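Local coordinates for armadillo repeat protein arm00016 (PDB 4D4E), which is a computationally designed armadillo repeat protein, a synthetic scaffold of stacked helices intended for modular recognition of peptides, at residues K61-A66 / V102-D107; V112-V117 / I155-A160. All blocks are in the same frame, centred on the assembly; numbering follows the deposited sequence.

Contact 1 of 2, residues K61-A66 / V102-D107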
loop_
_atom_site.group_PDB
_atom_site.type_symbol
_atom_site.label_atom_id
_atom_site.label_comp_id
_atom_site.label_asym_id
_atom_site.label_seq_id
_atom_site.Cartn_x
_atom_site.Cartn_y
_atom_site.Cartn_z
ATOM N N LYS A 61 5.022 -7.459 -16.391
ATOM C CA LYS A 61 6.204 -7.369 -17.203
ATOM C C LYS A 61 6.474 -5.939 -17.677
ATOM O O LYS A 61 7.629 -5.605 -17.953
ATOM C CB LYS A 61 6.112 -8.316 -18.389
ATOM C CG LYS A 61 7.408 -8.441 -19.152
ATOM C CD LYS A 61 7.111 -8.679 -20.624
ATOM C CE LYS A 61 8.202 -8.114 -21.526
ATOM N NZ LYS A 61 7.557 -7.908 -22.841
ATOM N N LEU A 62 5.428 -5.106 -17.771
ATOM C CA LEU A 62 5.577 -3.673 -18.083
ATOM C C LEU A 62 6.248 -2.851 -16.984
ATOM O O LEU A 62 6.615 -1.699 -17.238
ATOM C CB LEU A 62 4.206 -3.030 -18.429
ATOM C CG LEU A 62 3.598 -3.391 -19.793
ATOM C CD1 LEU A 62 2.221 -2.792 -20.005
ATOM C CD2 LEU A 62 4.574 -3.020 -20.928
ATOM N N LEU A 63 6.396 -3.431 -15.779
ATOM C CA LEU A 63 7.006 -2.750 -14.646
ATOM C C LEU A 63 8.500 -2.660 -14.832
ATOM O O LEU A 63 9.160 -1.986 -14.076
ATOM C CB LEU A 63 6.700 -3.436 -13.297
ATOM C CG LEU A 63 5.219 -3.653 -12.951
ATOM C CD1 LEU A 63 4.992 -4.279 -11.564
ATOM C CD2 LEU A 63 4.422 -2.350 -13.164
ATOM N N ASP A 64 9.017 -3.332 -15.851
ATOM C CA ASP A 64 10.431 -3.164 -16.221
ATOM C C ASP A 64 10.679 -2.351 -17.477
ATOM O O ASP A 64 11.819 -2.225 -17.903
ATOM C CB ASP A 64 11.099 -4.507 -16.379
ATOM C CG ASP A 64 11.659 -4.964 -15.120
ATOM O OD1 ASP A 64 12.391 -4.146 -14.506
ATOM O OD2 ASP A 64 11.313 -6.099 -14.715
ATOM N N ASP A 65 9.609 -1.794 -18.038
ATOM C CA ASP A 65 9.673 -1.030 -19.278
ATOM C C ASP A 65 10.648 0.151 -19.235
ATOM O O ASP A 65 10.899 0.709 -18.163
ATOM C CB ASP A 65 8.288 -0.545 -19.669
ATOM C CG ASP A 65 8.262 -0.025 -21.060
ATOM O OD1 ASP A 65 8.125 -0.876 -21.957
ATOM O OD2 ASP A 65 8.456 1.218 -21.253
ATOM N N ALA A 66 11.194 0.521 -20.413
ATOM C CA ALA A 66 12.098 1.682 -20.546
ATOM C C ALA A 66 11.377 3.032 -20.223
ATOM O O ALA A 66 11.983 3.940 -19.651
ATOM C CB ALA A 66 12.714 1.726 -21.951
ATOM N N VAL A 102 8.034 -3.850 -5.156
ATOM C CA VAL A 102 8.984 -3.436 -4.096
ATOM C C VAL A 102 10.217 -2.756 -4.665
ATOM O O VAL A 102 10.726 -1.817 -4.026
ATOM C CB VAL A 102 9.527 -4.651 -3.311
ATOM C CG1 VAL A 102 10.764 -4.297 -2.464
ATOM C CG2 VAL A 102 8.440 -5.243 -2.493
ATOM N N LYS A 103 10.735 -3.283 -5.785
ATOM C CA LYS A 103 11.866 -2.671 -6.487
ATOM C C LYS A 103 11.513 -1.202 -6.833
ATOM O O LYS A 103 12.398 -0.330 -6.842
ATOM C CB LYS A 103 12.225 -3.461 -7.764
ATOM C CG LYS A 103 13.131 -2.781 -8.792
ATOM C CD LYS A 103 13.533 -3.695 -9.938
ATOM C CE LYS A 103 12.370 -4.249 -10.760
ATOM N NZ LYS A 103 11.263 -3.287 -11.095
ATOM N N LEU A 104 10.230 -0.940 -7.118
ATOM C CA LEU A 104 9.846 0.400 -7.627
ATOM C C LEU A 104 9.841 1.455 -6.534
ATOM O O LEU A 104 9.789 2.634 -6.814
ATOM C CB LEU A 104 8.513 0.358 -8.397
ATOM C CG LEU A 104 8.719 -0.342 -9.746
ATOM C CD1 LEU A 104 7.389 -0.646 -10.408
ATOM C CD2 LEU A 104 9.659 0.425 -10.700
ATOM N N LEU A 105 9.903 1.001 -5.277
ATOM C CA LEU A 105 9.883 1.891 -4.163
ATOM C C LEU A 105 11.122 2.793 -4.121
ATOM O O LEU A 105 11.104 3.817 -3.426
ATOM C CB LEU A 105 9.692 1.098 -2.850
ATOM C CG LEU A 105 8.288 0.813 -2.306
ATOM C CD1 LEU A 105 7.164 0.923 -3.347
ATOM C CD2 LEU A 105 8.236 -0.494 -1.518
ATOM N N ASP A 106 12.202 2.416 -4.792
ATOM C CA ASP A 106 13.259 3.395 -4.978
ATOM C C ASP A 106 13.429 3.762 -6.468
ATOM O O ASP A 106 14.524 4.084 -6.930
ATOM C CB ASP A 106 14.567 3.064 -4.199
ATOM C CG ASP A 106 15.167 1.731 -4.578
ATOM O OD1 ASP A 106 14.889 1.271 -5.709
ATOM O OD2 ASP A 106 15.932 1.152 -3.762
ATOM N N ASP A 107 12.308 3.748 -7.206
ATOM C CA ASP A 107 12.324 4.224 -8.592
ATOM C C ASP A 107 12.793 5.683 -8.622
ATOM O O ASP A 107 12.603 6.425 -7.630
ATOM C CB ASP A 107 10.974 4.035 -9.278
ATOM C CG ASP A 107 11.065 4.249 -10.766
ATOM O OD1 ASP A 107 11.390 3.292 -11.469
ATOM O OD2 ASP A 107 10.873 5.381 -11.232
#
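L63 and L104 meet where two successive turns of the armadillo solenoid lie side by side, the turn that ends helix 56-61 against the one that ends helix 98-103. CD1 of L104 comes up to CB of L63 at 4.1 Å, so the tip of one leucine rests on the root of the other. L104 has its CG anti to the carbonyl carbon (chi1 -72°), which points the isobutyl group at the 61-66 turn. On the exposed side K103 reaches over in the same direction. Its chain runs out straight and then bends at its last two torsions (60° and 42°); the bends bring the amine toward D64, and the two side chains cross at about a right angle. The result is a long salt bridge, probably a modest electrostatic attraction at the surface.

Behind these pairs, V75 of helix 68-81 touches both leucines and I78 touches L63, which also meets P100 and L101 of helix 98-103. D65 and D107 hold equivalent places in the two turns, each bonding through OD2 to a serine amide, of S67 and S109. At the salt bridge, D64 OD1 lies 3.7 Å from K103 NZ and equally far from its CE.

Contact 2 of 2, residues V112-V117 / I155-A160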
loop_
_atom_site.group_PDB
_atom_site.type_symbol
_atom_site.label_atom_id
_atom_site.label_comp_id
_atom_site.label_asym_id
_atom_site.label_seq_id
_atom_site.Cartn_x
_atom_site.Cartn_y
_atom_site.Cartn_z
ATOM N N VAL A 112 6.047 7.294 -9.860
ATOM C CA VAL A 112 6.040 5.818 -9.926
ATOM C C VAL A 112 5.972 5.214 -8.504
ATOM O O VAL A 112 5.170 4.296 -8.255
ATOM C CB VAL A 112 7.202 5.203 -10.779
ATOM C CG1 VAL A 112 7.279 3.695 -10.568
ATOM C CG2 VAL A 112 7.058 5.459 -12.303
ATOM N N ILE A 113 6.752 5.780 -7.576
ATOM C CA ILE A 113 6.797 5.329 -6.178
ATOM C C ILE A 113 5.427 5.539 -5.544
ATOM O O ILE A 113 4.920 4.663 -4.838
ATOM C CB ILE A 113 7.888 6.097 -5.399
ATOM C CG1 ILE A 113 9.267 5.775 -5.958
ATOM C CG2 ILE A 113 7.790 5.819 -3.894
ATOM C CD1 ILE A 113 10.422 6.482 -5.255
ATOM N N LYS A 114 4.807 6.698 -5.800
ATOM C CA LYS A 114 3.495 6.972 -5.243
ATOM C C LYS A 114 2.534 5.837 -5.600
ATOM O O LYS A 114 1.861 5.263 -4.727
ATOM C CB LYS A 114 2.950 8.315 -5.758
ATOM C CG LYS A 114 1.530 8.570 -5.284
ATOM C CD LYS A 114 0.653 9.189 -6.371
ATOM C CE LYS A 114 0.763 10.696 -6.391
ATOM N NZ LYS A 114 2.143 11.246 -6.191
ATOM N N ASN A 115 2.453 5.540 -6.893
ATOM C CA ASN A 115 1.592 4.479 -7.399
ATOM C C ASN A 115 1.987 3.038 -6.959
ATOM O O ASN A 115 1.119 2.170 -6.714
ATOM C CB ASN A 115 1.593 4.584 -8.912
ATOM C CG ASN A 115 0.810 5.777 -9.400
ATOM O OD1 ASN A 115 -0.371 5.696 -9.526
ATOM N ND2 ASN A 115 1.478 6.915 -9.627
ATOM N N ALA A 116 3.279 2.796 -6.786
ATOM C CA ALA A 116 3.719 1.471 -6.360
ATOM C C ALA A 116 3.355 1.284 -4.883
ATOM O O ALA A 116 2.875 0.213 -4.483
ATOM C CB ALA A 116 5.216 1.227 -6.649
ATOM N N VAL A 117 3.519 2.340 -4.095
ATOM C CA VAL A 117 3.019 2.319 -2.735
ATOM C C VAL A 117 1.493 2.121 -2.664
ATOM O O VAL A 117 1.019 1.325 -1.812
ATOM C CB VAL A 117 3.465 3.539 -1.885
ATOM C CG1 VAL A 117 3.028 3.308 -0.451
ATOM C CG2 VAL A 117 4.978 3.589 -1.861
ATOM N N ILE A 155 4.011 9.619 1.489
ATOM C CA ILE A 155 3.742 9.377 2.903
ATOM C C ILE A 155 2.335 8.909 3.156
ATOM O O ILE A 155 2.150 7.870 3.730
ATOM C CB ILE A 155 4.133 10.569 3.800
ATOM C CG1 ILE A 155 5.665 10.751 3.736
ATOM C CG2 ILE A 155 3.719 10.308 5.248
ATOM C CD1 ILE A 155 6.169 11.941 4.520
ATOM N N LYS A 156 1.347 9.597 2.617
ATOM C CA LYS A 156 -0.038 9.169 2.750
ATOM C C LYS A 156 -0.237 7.660 2.391
ATOM O O LYS A 156 -0.808 6.887 3.184
ATOM C CB LYS A 156 -0.907 10.075 1.870
ATOM C CG LYS A 156 -2.305 9.578 1.537
ATOM C CD LYS A 156 -3.230 9.568 2.740
ATOM C CE LYS A 156 -4.589 8.952 2.390
ATOM N NZ LYS A 156 -5.542 9.945 1.815
ATOM N N ASN A 157 0.191 7.259 1.191
ATOM C CA ASN A 157 0.007 5.861 0.726
ATOM C C ASN A 157 0.865 4.883 1.598
ATOM O O ASN A 157 0.422 3.765 1.901
ATOM C CB ASN A 157 0.440 5.771 -0.745
ATOM C CG ASN A 157 -0.557 6.438 -1.724
ATOM O OD1 ASN A 157 -1.744 6.486 -1.477
ATOM N ND2 ASN A 157 -0.066 6.880 -2.852
ATOM N N ALA A 158 2.073 5.337 2.015
ATOM C CA ALA A 158 2.978 4.522 2.813
ATOM C C ALA A 158 2.412 4.215 4.159
ATOM O O ALA A 158 2.615 3.084 4.629
ATOM C CB ALA A 158 4.358 5.154 3.000
ATOM N N VAL A 159 1.759 5.211 4.840
ATOM C CA VAL A 159 1.169 4.908 6.138
ATOM C C VAL A 159 -0.027 4.029 5.972
ATOM O O VAL A 159 -0.308 3.210 6.840
ATOM C CB VAL A 159 0.677 6.130 6.957
ATOM C CG1 VAL A 159 0.784 5.813 8.453
ATOM C CG2 VAL A 159 1.457 7.367 6.605
ATOM N N ALA A 160 -0.759 4.222 4.883
ATOM C CA ALA A 160 -1.943 3.370 4.604
ATOM C C ALA A 160 -1.486 1.893 4.435
ATOM O O ALA A 160 -2.163 0.930 4.925
ATOM C CB ALA A 160 -2.693 3.877 3.339
#
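Segments 112-117 and 155-160, of helices 110-124 and 152-166, run side by side in nearly the same direction, their axes 8.8 Å apart at closest approach and inclined by 23°, with V117 and N157 facing each other at a CA to CA distance of 5.8 Å. V117 is the apolar half of the contact. Its CG1 stands anti to the backbone N (chi1 -173°) and pushes against the backbone of the other helix, 3.3 Å from A158 N and 3.4 Å from N157 C. That fit is tight. The same methyl lies over CB of N157 at 3.6 Å, and more loosely against the methyl of A158.

N157 reaches back the other way. Its CB meets V117, while the amide extends to K114, in the preceding turn of helix 110-124, where ND2 donates to K114 O over 3.1 Å; the N-H...O angle of 121° makes this a weak, strongly bent bond. ND2 also sits 3.4 Å from CG of K114, whose side chain slants across the amide.

Near-parallel packing of this kind is characteristic of the stacked helices of an armadillo solenoid. On the buried side L146 of helix 140-146 touches I113, V117 and A158, so one leucine spans both helices, and L143 adds to the cover on V117. On the more open side the amine of K114 makes long, weak ion pairs with E111 of its own helix and E153 of helix 152-166.

In the fold
From the N terminus, the chain leaves helix 56-61 through the first segment of contact 1, runs through helices 68-81, 86-94 and 98-103, and closes that loop at 102-107. Contact 2 opens a few residues later on helix 110-124 and closes on helix 152-166, so the two loops follow in series, neither nesting nor crossing. Contact 1 joins two turns at helix ends; contact 2 joins two long helices further along the solenoid. Their centres are 14 Å apart, yet they touch: I113 packs against the backbone of the 104-107 turn, its CD1 3.2 Å from D107 O, and L104 bears on A116 of the same helix.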